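Local structure of glycine betaine/carnitine/choline ABC transporter (Staphylococcus aureus subsp. aureus Mu50, 3O66) at residues 83-91 and 215-223; 49-57 and 66-74. The protein probably serves as the substrate-binding component of an ABC importer, capturing glycine betaine, carnitine or choline for uptake into the cell. All coordinates share one frame; numbering follows the deposited sequence.

Contact 1 (83-91 and 215-223); sequences PIKDPKKAM and QFFPPYAAS
The Gln215 side chain crosses the Pro87 ring at about a right angle, its amide NE2 3.6 Å from Pro87 CD, while farther off the Phe216 ring turns its edge to one face of the Phe217 ring, CD2 lying over the centre. Residues 215-223 belong to a connection between the two lobes of this periplasmic-binding-protein fold, here running against the start of helix 87-102. Pro219 is the wedge: its CG lies 3.6 Å from Ala90 CB, and its CD packs on Ile84 O. Lys85 provides the polar grip. Bends at chi2 (-56°) and chi4 carry its ammonium to two successive carbonyls of the connection. NZ donates to Gln215 O at 2.8 Å, in the plane of the Gln215 carbonyl, and to Phe216 O at 3.2 Å, from above the plane of the Phe216 carbonyl. Water 1 donates to both Lys85 O and Phe217 O, tying the backbones together, and water 2 joins Asp86 OD1 to Gln215 NE2. Asp86 is also the helix N-cap, accepting from Lys89 N through OD2. Farther along, selenomethionine Met91 brings CE against Ala221 CB and 3.4 Å from Ser223 OG, a hydroxyl hydrogen-bonded to Phe107 O.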
ATOM      1  N   PRO A  83     -17.130  -2.317   4.808  1.00 35.02           N
ATOM      2  CA  PRO A  83     -16.299  -1.831   3.696  1.00 33.38           C
ATOM      3  C   PRO A  83     -17.085  -0.896   2.774  1.00 33.30           C
ATOM      4  O   PRO A  83     -18.286  -1.091   2.584  1.00 33.25           O
ATOM      5  CB  PRO A  83     -15.941  -3.119   2.932  1.00 33.57           C
ATOM      6  CG  PRO A  83     -16.912  -4.143   3.396  1.00 35.80           C
ATOM      7  CD  PRO A  83     -17.263  -3.782   4.798  1.00 36.05           C
ATOM      8  N   ILE A  84     -16.415   0.112   2.221  1.00 32.46           N
ATOM      9  CA  ILE A  84     -17.020   1.000   1.217  1.00 32.92           C
ATOM     10  C   ILE A  84     -16.245   0.807  -0.098  1.00 32.91           C
ATOM     11  O   ILE A  84     -15.025   0.885  -0.092  1.00 31.62           O
ATOM     12  CB  ILE A  84     -16.983   2.495   1.678  1.00 32.60           C
ATOM     13  CG1 ILE A  84     -17.941   2.709   2.874  1.00 32.58           C
ATOM     14  CG2 ILE A  84     -17.333   3.434   0.503  1.00 32.47           C
ATOM     15  CD1 ILE A  84     -17.864   4.087   3.539  1.00 29.87           C
ATOM     16  N   LYS A  85     -16.934   0.550  -1.214  1.00 34.25           N
ATOM     17  CA  LYS A  85     -16.212   0.326  -2.493  1.00 33.82           C
ATOM     18  C   LYS A  85     -15.704   1.593  -3.179  1.00 33.41           C
ATOM     19  O   LYS A  85     -14.629   1.559  -3.778  1.00 33.05           O
ATOM     20  CB  LYS A  85     -17.032  -0.506  -3.505  1.00 34.81           C
ATOM     21  CG  LYS A  85     -17.440  -1.918  -3.032  1.00 36.25           C
ATOM     22  CD  LYS A  85     -16.203  -2.734  -2.604  1.00 35.51           C
ATOM     23  CE  LYS A  85     -16.511  -4.218  -2.417  1.00 36.24           C
ATOM     24  NZ  LYS A  85     -17.014  -4.835  -3.675  1.00 33.98           N
ATOM     25  N   ASP A  86     -16.486   2.681  -3.135  1.00 33.59           N
ATOM     26  CA  ASP A  86     -16.112   3.931  -3.805  1.00 33.48           C
ATOM     27  C   ASP A  86     -14.849   4.539  -3.172  1.00 31.89           C
ATOM     28  O   ASP A  86     -14.802   4.712  -1.954  1.00 31.01           O
ATOM     29  CB  ASP A  86     -17.258   4.957  -3.706  1.00 34.26           C
ATOM     30  CG  ASP A  86     -16.896   6.293  -4.352  1.00 35.13           C
ATOM     31  OD1 ASP A  86     -16.727   6.321  -5.591  1.00 36.85           O
ATOM     32  OD2 ASP A  86     -16.775   7.314  -3.635  1.00 33.62           O
ATOM     33  N   PRO A  87     -13.852   4.921  -3.992  1.00 31.39           N
ATOM     34  CA  PRO A  87     -12.611   5.452  -3.392  1.00 30.14           C
ATOM     35  C   PRO A  87     -12.800   6.709  -2.510  1.00 30.33           C
ATOM     36  O   PRO A  87     -12.380   6.709  -1.325  1.00 29.09           O
ATOM     37  CB  PRO A  87     -11.718   5.711  -4.611  1.00 29.96           C
ATOM     38  CG  PRO A  87     -12.183   4.706  -5.626  1.00 29.66           C
ATOM     39  CD  PRO A  87     -13.670   4.596  -5.427  1.00 31.17           C
ATOM     40  N   LYS A  88     -13.438   7.745  -3.061  1.00 30.67           N
ATOM     41  CA  LYS A  88     -13.674   8.970  -2.307  1.00 31.08           C
ATOM     42  C   LYS A  88     -14.465   8.774  -1.009  1.00 31.03           C
ATOM     43  O   LYS A  88     -14.074   9.301   0.025  1.00 31.23           O
ATOM     44  CB  LYS A  88     -14.308  10.058  -3.162  1.00 31.80           C
ATOM     45  CG  LYS A  88     -13.373  10.679  -4.220  1.00 34.47           C
ATOM     46  CD  LYS A  88     -14.002  11.946  -4.873  1.00 37.23           C
ATOM     47  CE  LYS A  88     -15.336  11.663  -5.589  1.00 38.62           C
ATOM     48  NZ  LYS A  88     -15.257  10.617  -6.673  1.00 36.76           N
ATOM     49  N   LYS A  89     -15.565   8.032  -1.057  1.00 31.24           N
ATOM     50  CA  LYS A  89     -16.415   7.847   0.140  1.00 31.46           C
ATOM     51  C   LYS A  89     -15.740   6.938   1.186  1.00 29.67           C
ATOM     52  O   LYS A  89     -15.954   7.114   2.389  1.00 28.66           O
ATOM     53  CB  LYS A  89     -17.779   7.282  -0.247  1.00 32.49           C
ATOM     54  CG  LYS A  89     -18.700   8.282  -0.953  1.00 36.34           C
ATOM     55  CD  LYS A  89     -20.074   7.636  -1.151  1.00 40.65           C
ATOM     56  CE  LYS A  89     -20.645   7.896  -2.523  1.00 45.14           C
ATOM     57  NZ  LYS A  89     -21.838   8.790  -2.492  1.00 48.62           N
ATOM     58  N   ALA A  90     -14.934   5.976   0.724  1.00 27.62           N
ATOM     59  CA  ALA A  90     -14.155   5.143   1.639  1.00 27.31           C
ATOM     60  C   ALA A  90     -13.141   5.990   2.393  1.00 26.73           C
ATOM     61  O   ALA A  90     -12.921   5.778   3.592  1.00 27.20           O
ATOM     62  CB  ALA A  90     -13.419   3.995   0.884  1.00 26.44           C
HETATM   63  N   MSE A  91     -12.497   6.924   1.697  1.00 26.50           N
HETATM   64  CA  MSE A  91     -11.464   7.750   2.346  1.00 25.99           C
HETATM   65  C   MSE A  91     -12.101   8.726   3.339  1.00 26.77           C
HETATM   66  O   MSE A  91     -11.600   8.916   4.446  1.00 27.00           O
HETATM   67  CB  MSE A  91     -10.578   8.495   1.336  1.00 24.54           C
HETATM   68  CG  MSE A  91      -9.447   9.315   2.015  1.00 23.38           C
HETATM   69 SE   MSE A  91      -8.298   8.216   3.183  0.75 22.66          SE
HETATM   70  CE  MSE A  91      -6.922   7.902   1.867  1.00 20.84           C
ATOM     71  N   GLN A 215     -14.787  -2.929  -9.140  1.00 33.67           N
ATOM     72  CA  GLN A 215     -14.505  -2.657  -7.719  1.00 33.51           C
ATOM     73  C   GLN A 215     -14.875  -3.836  -6.817  1.00 33.44           C
ATOM     74  O   GLN A 215     -15.563  -3.663  -5.784  1.00 35.37           O
ATOM     75  CB  GLN A 215     -15.195  -1.368  -7.220  1.00 35.28           C
ATOM     76  CG  GLN A 215     -14.838  -0.129  -8.015  1.00 36.51           C
ATOM     77  CD  GLN A 215     -15.610   1.124  -7.586  1.00 39.03           C
ATOM     78  OE1 GLN A 215     -16.761   1.058  -7.105  1.00 41.15           O
ATOM     79  NE2 GLN A 215     -14.979   2.275  -7.774  1.00 37.70           N
ATOM     80  N   PHE A 216     -14.457  -5.028  -7.223  1.00 31.06           N
ATOM     81  CA  PHE A 216     -14.615  -6.212  -6.407  1.00 31.12           C
ATOM     82  C   PHE A 216     -13.834  -6.035  -5.113  1.00 30.28           C
ATOM     83  O   PHE A 216     -14.298  -6.463  -4.067  1.00 30.45           O
ATOM     84  CB  PHE A 216     -14.122  -7.455  -7.151  1.00 30.78           C
ATOM     85  CG  PHE A 216     -14.122  -8.697  -6.309  1.00 32.16           C
ATOM     86  CD1 PHE A 216     -15.316  -9.325  -5.968  1.00 34.88           C
ATOM     87  CD2 PHE A 216     -12.930  -9.220  -5.835  1.00 30.25           C
ATOM     88  CE1 PHE A 216     -15.325 -10.474  -5.156  1.00 36.37           C
ATOM     89  CE2 PHE A 216     -12.921 -10.363  -5.039  1.00 33.41           C
ATOM     90  CZ  PHE A 216     -14.128 -10.997  -4.695  1.00 35.71           C
ATOM     91  N   PHE A 217     -12.650  -5.414  -5.197  1.00 27.96           N
ATOM     92  CA  PHE A 217     -11.883  -5.100  -4.004  1.00 27.76           C
ATOM     93  C   PHE A 217     -12.148  -3.695  -3.502  1.00 28.50           C
ATOM     94  O   PHE A 217     -12.351  -2.760  -4.303  1.00 28.54           O
ATOM     95  CB  PHE A 217     -10.383  -5.237  -4.244  1.00 26.03           C
ATOM     96  CG  PHE A 217      -9.947  -6.613  -4.700  1.00 27.01           C
ATOM     97  CD1 PHE A 217      -9.981  -7.700  -3.822  1.00 28.84           C
ATOM     98  CD2 PHE A 217      -9.436  -6.802  -5.991  1.00 26.91           C
ATOM     99  CE1 PHE A 217      -9.541  -8.980  -4.244  1.00 27.49           C
ATOM    100  CE2 PHE A 217      -9.018  -8.077  -6.426  1.00 25.40           C
ATOM    101  CZ  PHE A 217      -9.066  -9.155  -5.541  1.00 25.86           C
ATOM    102  N   PRO A 218     -12.126  -3.519  -2.171  1.00 29.55           N
ATOM    103  CA  PRO A 218     -12.324  -2.166  -1.685  1.00 30.27           C
ATOM    104  C   PRO A 218     -10.995  -1.418  -1.828  1.00 29.06           C
ATOM    105  O   PRO A 218      -9.976  -2.052  -2.110  1.00 26.44           O
ATOM    106  CB  PRO A 218     -12.722  -2.373  -0.215  1.00 32.26           C
ATOM    107  CG  PRO A 218     -12.051  -3.684   0.160  1.00 31.67           C
ATOM    108  CD  PRO A 218     -12.087  -4.518  -1.081  1.00 29.77           C
ATOM    109  N   PRO A 219     -11.007  -0.085  -1.665  1.00 25.77           N
ATOM    110  CA  PRO A 219      -9.751   0.679  -1.779  1.00 24.30           C
ATOM    111  C   PRO A 219      -8.793   0.382  -0.644  1.00 23.42           C
ATOM    112  O   PRO A 219      -9.214   0.110   0.491  1.00 22.63           O
ATOM    113  CB  PRO A 219     -10.184   2.146  -1.668  1.00 24.90           C
ATOM    114  CG  PRO A 219     -11.671   2.141  -1.656  1.00 27.03           C
ATOM    115  CD  PRO A 219     -12.189   0.768  -1.449  1.00 26.99           C
ATOM    116  N   TYR A 220      -7.514   0.447  -0.969  1.00 21.93           N
ATOM    117  CA  TYR A 220      -6.466   0.356   0.014  1.00 22.95           C
ATOM    118  C   TYR A 220      -5.480   1.487  -0.277  1.00 22.72           C
ATOM    119  O   TYR A 220      -4.261   1.272  -0.442  1.00 22.21           O
ATOM    120  CB  TYR A 220      -5.791  -1.020  -0.099  1.00 23.15           C
ATOM    121  CG  TYR A 220      -6.692  -2.134   0.376  1.00 23.59           C
ATOM    122  CD1 TYR A 220      -7.501  -2.839  -0.524  1.00 24.39           C
ATOM    123  CD2 TYR A 220      -6.765  -2.451   1.720  1.00 22.95           C
ATOM    124  CE1 TYR A 220      -8.339  -3.879  -0.083  1.00 26.45           C
ATOM    125  CE2 TYR A 220      -7.592  -3.482   2.184  1.00 25.48           C
ATOM    126  CZ  TYR A 220      -8.377  -4.184   1.278  1.00 26.87           C
ATOM    127  OH  TYR A 220      -9.179  -5.184   1.721  1.00 27.23           O
ATOM    128  N   ALA A 221      -6.022   2.698  -0.351  1.00 23.32           N
ATOM    129  CA  ALA A 221      -5.182   3.888  -0.500  1.00 23.53           C
ATOM    130  C   ALA A 221      -4.267   4.006   0.736  1.00 22.53           C
ATOM    131  O   ALA A 221      -4.701   3.811   1.846  1.00 22.90           O
ATOM    132  CB  ALA A 221      -6.046   5.115  -0.645  1.00 23.37           C
ATOM    133  N   ALA A 222      -3.002   4.318   0.501  1.00 21.42           N
ATOM    134  CA  ALA A 222      -1.986   4.413   1.558  1.00 20.97           C
ATOM    135  C   ALA A 222      -1.794   5.857   2.010  1.00 20.92           C
ATOM    136  O   ALA A 222      -1.675   6.772   1.150  1.00 20.11           O
ATOM    137  CB  ALA A 222      -0.652   3.867   1.022  1.00 21.01           C
ATOM    138  N   SER A 223      -1.729   6.051   3.339  1.00 20.28           N
ATOM    139  CA  SER A 223      -1.541   7.381   3.941  1.00 20.33           C
ATOM    140  C   SER A 223      -0.745   7.264   5.212  1.00 20.84           C
ATOM    141  O   SER A 223      -0.696   6.180   5.801  1.00 21.59           O
ATOM    142  CB  SER A 223      -2.883   7.999   4.351  1.00 20.29           C
ATOM    143  OG  SER A 223      -3.799   8.137   3.274  1.00 20.95           O
TER
HETATM  144  O   HOH W   1     -12.638  -0.255  -4.838  1.00 35.55           O
HETATM  145  O   HOH W   2     -16.842   4.432  -7.388  1.00 39.33           O

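Contact 2 (49-57 and 66-74); sequences GSSTIQHNA and SGVRYNGTD
Helix 51-57 passes strand 68-70 at 9.8 Å between axes, their directions 118° apart, with Ser51 opposite Arg69 and Gln54 opposite Ser66. This is part of a beta-alpha-beta crossover, in which helix 51-60 links strands 43-48 and 65-70, parallel members of one sheet with strand 12-16 between them. Gln54 makes the direct bond across: NE2 donates to Val68 O at 3.0 Å, nearly straight and almost in line with the carbonyl. The same nitrogen donates to Ser51 OG, also in the amide plane, and OE1 bonds to Thr14 and to water 4, which accepts from Val68 N. With partners on both its oxygen and its nitrogen, the amide has its rotation fixed. Arg69 slides past Gln54 in the opposite direction, CD lying 3.4 Å from NE2, and bends at chi2 (-75°) and chi3 bring its guanidinium back against the helix backbone. Ser51 O and His55 N lie over one face of that group. Side-on, Arg69 NE and NH2 grip Asp74 OD2 (2.8 Å) and OD1 (2.9 Å) in a salt bridge, and NH1 donates in plane to Ser66 OG, a hydroxyl also hydrogen-bonded to Thr14 OG1. Water 3 hydrogen-bonds Ser51 OG, Tyr70 N and Asp74 OD2. The His55 ring plane is turned 73° from the guanidinium; water 5 bonds to His55 ND1 and accepts from Arg69 NH1.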
ATOM      1  N   GLY A  49       4.086  -6.467  13.195  1.00 31.27           N
ATOM      2  CA  GLY A  49       3.527  -7.601  12.448  1.00 31.54           C
ATOM      3  C   GLY A  49       2.320  -7.294  11.573  1.00 30.95           C
ATOM      4  O   GLY A  49       2.066  -8.005  10.609  1.00 30.40           O
ATOM      5  N   SER A  50       1.578  -6.240  11.906  1.00 30.18           N
ATOM      6  CA  SER A  50       0.330  -5.873  11.206  1.00 29.83           C
ATOM      7  C   SER A  50      -0.070  -4.444  11.529  1.00 29.38           C
ATOM      8  O   SER A  50       0.520  -3.816  12.434  1.00 28.01           O
ATOM      9  CB  SER A  50      -0.824  -6.793  11.623  1.00 30.96           C
ATOM     10  OG  SER A  50      -1.223  -6.512  12.955  1.00 31.66           O
ATOM     11  N   SER A  51      -1.088  -3.938  10.822  1.00 29.26           N
ATOM     12  CA  SER A  51      -1.625  -2.635  11.152  1.00 28.93           C
ATOM     13  C   SER A  51      -2.452  -2.629  12.456  1.00 28.42           C
ATOM     14  O   SER A  51      -2.647  -1.568  13.056  1.00 27.05           O
ATOM     15  CB  SER A  51      -2.375  -2.018   9.968  1.00 28.28           C
ATOM     16  OG  SER A  51      -1.450  -1.652   8.939  1.00 31.78           O
ATOM     17  N   THR A  52      -2.925  -3.796  12.909  1.00 28.86           N
ATOM     18  CA  THR A  52      -3.447  -3.874  14.272  1.00 28.66           C
ATOM     19  C   THR A  52      -2.348  -3.497  15.287  1.00 27.85           C
ATOM     20  O   THR A  52      -2.594  -2.743  16.249  1.00 27.82           O
ATOM     21  CB  THR A  52      -4.075  -5.245  14.582  1.00 29.88           C
ATOM     22  OG1 THR A  52      -5.159  -5.463  13.676  1.00 30.38           O
ATOM     23  CG2 THR A  52      -4.609  -5.306  16.012  1.00 31.83           C
ATOM     24  N   ILE A  53      -1.141  -4.001  15.070  1.00 26.97           N
ATOM     25  CA  ILE A  53      -0.030  -3.687  15.976  1.00 27.00           C
ATOM     26  C   ILE A  53       0.323  -2.191  15.856  1.00 25.24           C
ATOM     27  O   ILE A  53       0.590  -1.530  16.865  1.00 24.98           O
ATOM     28  CB  ILE A  53       1.234  -4.611  15.745  1.00 27.63           C
ATOM     29  CG1 ILE A  53       0.848  -6.110  15.669  1.00 30.89           C
ATOM     30  CG2 ILE A  53       2.342  -4.360  16.779  1.00 27.90           C
ATOM     31  CD1 ILE A  53       0.178  -6.709  16.860  1.00 31.84           C
ATOM     32  N   GLN A  54       0.296  -1.652  14.633  1.00 24.07           N
ATOM     33  CA  GLN A  54       0.566  -0.225  14.445  1.00 22.72           C
ATOM     34  C   GLN A  54      -0.456   0.587  15.202  1.00 23.20           C
ATOM     35  O   GLN A  54      -0.087   1.533  15.878  1.00 22.84           O
ATOM     36  CB  GLN A  54       0.512   0.186  12.969  1.00 22.47           C
ATOM     37  CG  GLN A  54       1.571  -0.465  12.094  1.00 21.16           C
ATOM     38  CD  GLN A  54       1.805   0.366  10.848  1.00 23.15           C
ATOM     39  OE1 GLN A  54       2.642   1.271  10.843  1.00 23.46           O
ATOM     40  NE2 GLN A  54       1.061   0.063   9.791  1.00 20.09           N
ATOM     41  N   HIS A  55      -1.741   0.220  15.041  1.00 23.74           N
ATOM     42  CA  HIS A  55      -2.861   0.939  15.640  1.00 24.16           C
ATOM     43  C   HIS A  55      -2.755   0.953  17.159  1.00 25.66           C
ATOM     44  O   HIS A  55      -2.909   2.009  17.800  1.00 26.74           O
ATOM     45  CB  HIS A  55      -4.184   0.294  15.229  1.00 25.21           C
ATOM     46  CG  HIS A  55      -5.386   0.927  15.864  1.00 26.26           C
ATOM     47  ND1 HIS A  55      -5.766   2.231  15.598  1.00 25.89           N
ATOM     48  CD2 HIS A  55      -6.292   0.441  16.743  1.00 26.78           C
ATOM     49  CE1 HIS A  55      -6.854   2.517  16.294  1.00 26.38           C
ATOM     50  NE2 HIS A  55      -7.191   1.450  17.000  1.00 26.84           N
ATOM     51  N   ASN A  56      -2.519  -0.228  17.726  1.00 25.66           N
ATOM     52  CA  ASN A  56      -2.418  -0.380  19.156  1.00 26.33           C
ATOM     53  C   ASN A  56      -1.269   0.446  19.720  1.00 25.95           C
ATOM     54  O   ASN A  56      -1.427   1.056  20.785  1.00 26.98           O
ATOM     55  CB  ASN A  56      -2.361  -1.861  19.562  1.00 27.41           C
ATOM     56  CG  ASN A  56      -3.693  -2.564  19.359  1.00 30.14           C
ATOM     57  OD1 ASN A  56      -4.763  -1.946  19.488  1.00 32.94           O
ATOM     58  ND2 ASN A  56      -3.646  -3.863  19.082  1.00 32.36           N
ATOM     59  N   ALA A  57      -0.143   0.505  19.009  1.00 24.38           N
ATOM     60  CA  ALA A  57       0.930   1.396  19.418  1.00 24.98           C
ATOM     61  C   ALA A  57       0.480   2.871  19.554  1.00 25.15           C
ATOM     62  O   ALA A  57       0.829   3.533  20.526  1.00 25.92           O
ATOM     63  CB  ALA A  57       2.140   1.290  18.468  1.00 23.39           C
ATOM     64  N   SER A  66       2.062   6.632  12.316  1.00 22.76           N
ATOM     65  CA  SER A  66       2.243   5.426  11.504  1.00 22.80           C
ATOM     66  C   SER A  66       2.725   5.868  10.121  1.00 22.29           C
ATOM     67  O   SER A  66       2.073   6.701   9.480  1.00 21.93           O
ATOM     68  CB  SER A  66       0.930   4.656  11.370  1.00 22.93           C
ATOM     69  OG  SER A  66       0.546   4.063  12.614  1.00 25.04           O
ATOM     70  N   GLY A  67       3.840   5.305   9.643  1.00 21.58           N
ATOM     71  CA  GLY A  67       4.392   5.729   8.348  1.00 23.15           C
ATOM     72  C   GLY A  67       3.387   5.475   7.231  1.00 22.91           C
ATOM     73  O   GLY A  67       3.136   6.350   6.382  1.00 23.19           O
ATOM     74  N   VAL A  68       2.782   4.288   7.243  1.00 21.92           N
ATOM     75  CA  VAL A  68       1.827   3.917   6.197  1.00 21.41           C
ATOM     76  C   VAL A  68       0.718   3.050   6.784  1.00 20.60           C
ATOM     77  O   VAL A  68       0.972   2.115   7.556  1.00 20.31           O
ATOM     78  CB  VAL A  68       2.518   3.249   4.940  1.00 21.70           C
ATOM     79  CG1 VAL A  68       3.110   1.927   5.293  1.00 22.16           C
ATOM     80  CG2 VAL A  68       1.535   3.119   3.775  1.00 23.29           C
ATOM     81  N   ARG A  69      -0.510   3.449   6.460  1.00 19.59           N
ATOM     82  CA  ARG A  69      -1.702   2.744   6.807  1.00 19.61           C
ATOM     83  C   ARG A  69      -2.526   2.677   5.549  1.00 19.97           C
ATOM     84  O   ARG A  69      -2.422   3.556   4.695  1.00 19.81           O
ATOM     85  CB  ARG A  69      -2.436   3.524   7.942  1.00 18.67           C
ATOM     86  CG  ARG A  69      -1.574   3.596   9.260  1.00 20.75           C
ATOM     87  CD  ARG A  69      -1.552   2.256  10.054  1.00 21.60           C
ATOM     88  NE  ARG A  69      -2.858   2.014  10.700  1.00 22.31           N
ATOM     89  CZ  ARG A  69      -3.247   2.532  11.876  1.00 22.11           C
ATOM     90  NH1 ARG A  69      -2.430   3.290  12.603  1.00 21.00           N
ATOM     91  NH2 ARG A  69      -4.468   2.278  12.346  1.00 21.88           N
ATOM     92  N   TYR A  70      -3.362   1.651   5.425  1.00 21.10           N
ATOM     93  CA  TYR A  70      -4.147   1.496   4.213  1.00 21.83           C
ATOM     94  C   TYR A  70      -5.610   1.637   4.554  1.00 22.08           C
ATOM     95  O   TYR A  70      -6.064   0.949   5.465  1.00 22.84           O
ATOM     96  CB  TYR A  70      -3.854   0.144   3.590  1.00 21.47           C
ATOM     97  CG  TYR A  70      -2.368  -0.039   3.441  1.00 20.80           C
ATOM     98  CD1 TYR A  70      -1.716   0.399   2.293  1.00 21.00           C
ATOM     99  CD2 TYR A  70      -1.613  -0.634   4.462  1.00 21.59           C
ATOM    100  CE1 TYR A  70      -0.362   0.251   2.148  1.00 20.11           C
ATOM    101  CE2 TYR A  70      -0.223  -0.796   4.336  1.00 22.26           C
ATOM    102  CZ  TYR A  70       0.390  -0.343   3.165  1.00 22.74           C
ATOM    103  OH  TYR A  70       1.745  -0.472   2.994  1.00 23.60           O
ATOM    104  N   ASN A  71      -6.340   2.507   3.838  1.00 21.78           N
ATOM    105  CA  ASN A  71      -7.695   2.859   4.328  1.00 24.08           C
ATOM    106  C   ASN A  71      -8.688   1.691   4.438  1.00 25.04           C
ATOM    107  O   ASN A  71      -9.383   1.577   5.441  1.00 25.01           O
ATOM    108  CB  ASN A  71      -8.297   4.115   3.680  1.00 23.42           C
ATOM    109  CG  ASN A  71      -8.523   3.988   2.165  1.00 25.69           C
ATOM    110  OD1 ASN A  71      -8.214   2.962   1.514  1.00 26.21           O
ATOM    111  ND2 ASN A  71      -9.053   5.069   1.590  1.00 24.66           N
ATOM    112  N   GLY A  72      -8.720   0.807   3.437  1.00 25.82           N
ATOM    113  CA  GLY A  72      -9.622  -0.344   3.508  1.00 27.19           C
ATOM    114  C   GLY A  72      -9.305  -1.264   4.682  1.00 27.63           C
ATOM    115  O   GLY A  72     -10.201  -1.902   5.245  1.00 29.18           O
ATOM    116  N   THR A  73      -8.034  -1.341   5.063  1.00 26.48           N
ATOM    117  CA  THR A  73      -7.660  -2.174   6.199  1.00 26.59           C
ATOM    118  C   THR A  73      -8.168  -1.522   7.463  1.00 26.52           C
ATOM    119  O   THR A  73      -8.762  -2.189   8.313  1.00 26.75           O
ATOM    120  CB  THR A  73      -6.158  -2.327   6.321  1.00 26.09           C
ATOM    121  OG1 THR A  73      -5.668  -3.021   5.167  1.00 25.62           O
ATOM    122  CG2 THR A  73      -5.816  -3.124   7.610  1.00 27.19           C
ATOM    123  N   ASP A  74      -7.915  -0.223   7.603  1.00 25.70           N
ATOM    124  CA  ASP A  74      -8.265   0.434   8.856  1.00 26.85           C
ATOM    125  C   ASP A  74      -9.772   0.730   9.036  1.00 27.24           C
ATOM    126  O   ASP A  74     -10.265   0.807  10.168  1.00 27.34           O
ATOM    127  CB  ASP A  74      -7.386   1.657   9.051  1.00 27.10           C
ATOM    128  CG  ASP A  74      -6.013   1.282   9.563  1.00 27.15           C
ATOM    129  OD1 ASP A  74      -5.921   0.568  10.583  1.00 28.95           O
ATOM    130  OD2 ASP A  74      -5.019   1.661   8.926  1.00 30.56           O
TER
HETATM  131  O   HOH W   3      -3.482  -0.114   7.505  1.00 20.44           O
HETATM  132  O   HOH W   4       4.205   2.171   8.770  1.00 21.07           O
HETATM  133  O   HOH W   5      -3.968   4.189  14.830  1.00 27.36           O

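In the fold
Both contacts belong to the lobe built on the sheet containing strands 65-70 and 222-227, their centres about 16 Å apart. They come in series along the chain: contact 2 closes before contact 1 opens, and helix 87-102 is the next helix after 71-76. The neighbouring antiparallel strands join them, probably by hydrogen bonds from Arg69 N to Ser223 O (2.8 Å) and from Asn71 N to Ala221 O (2.9 Å). Contact 2 is interior to the lobe, whereas contact 1 lies where the chain returns from the other lobe's sheet. A triethylene glycol, probably from the crystallisation liquor, lies about 4 Å from the side chain of Thr73 in contact 2 and may mark a pocket there.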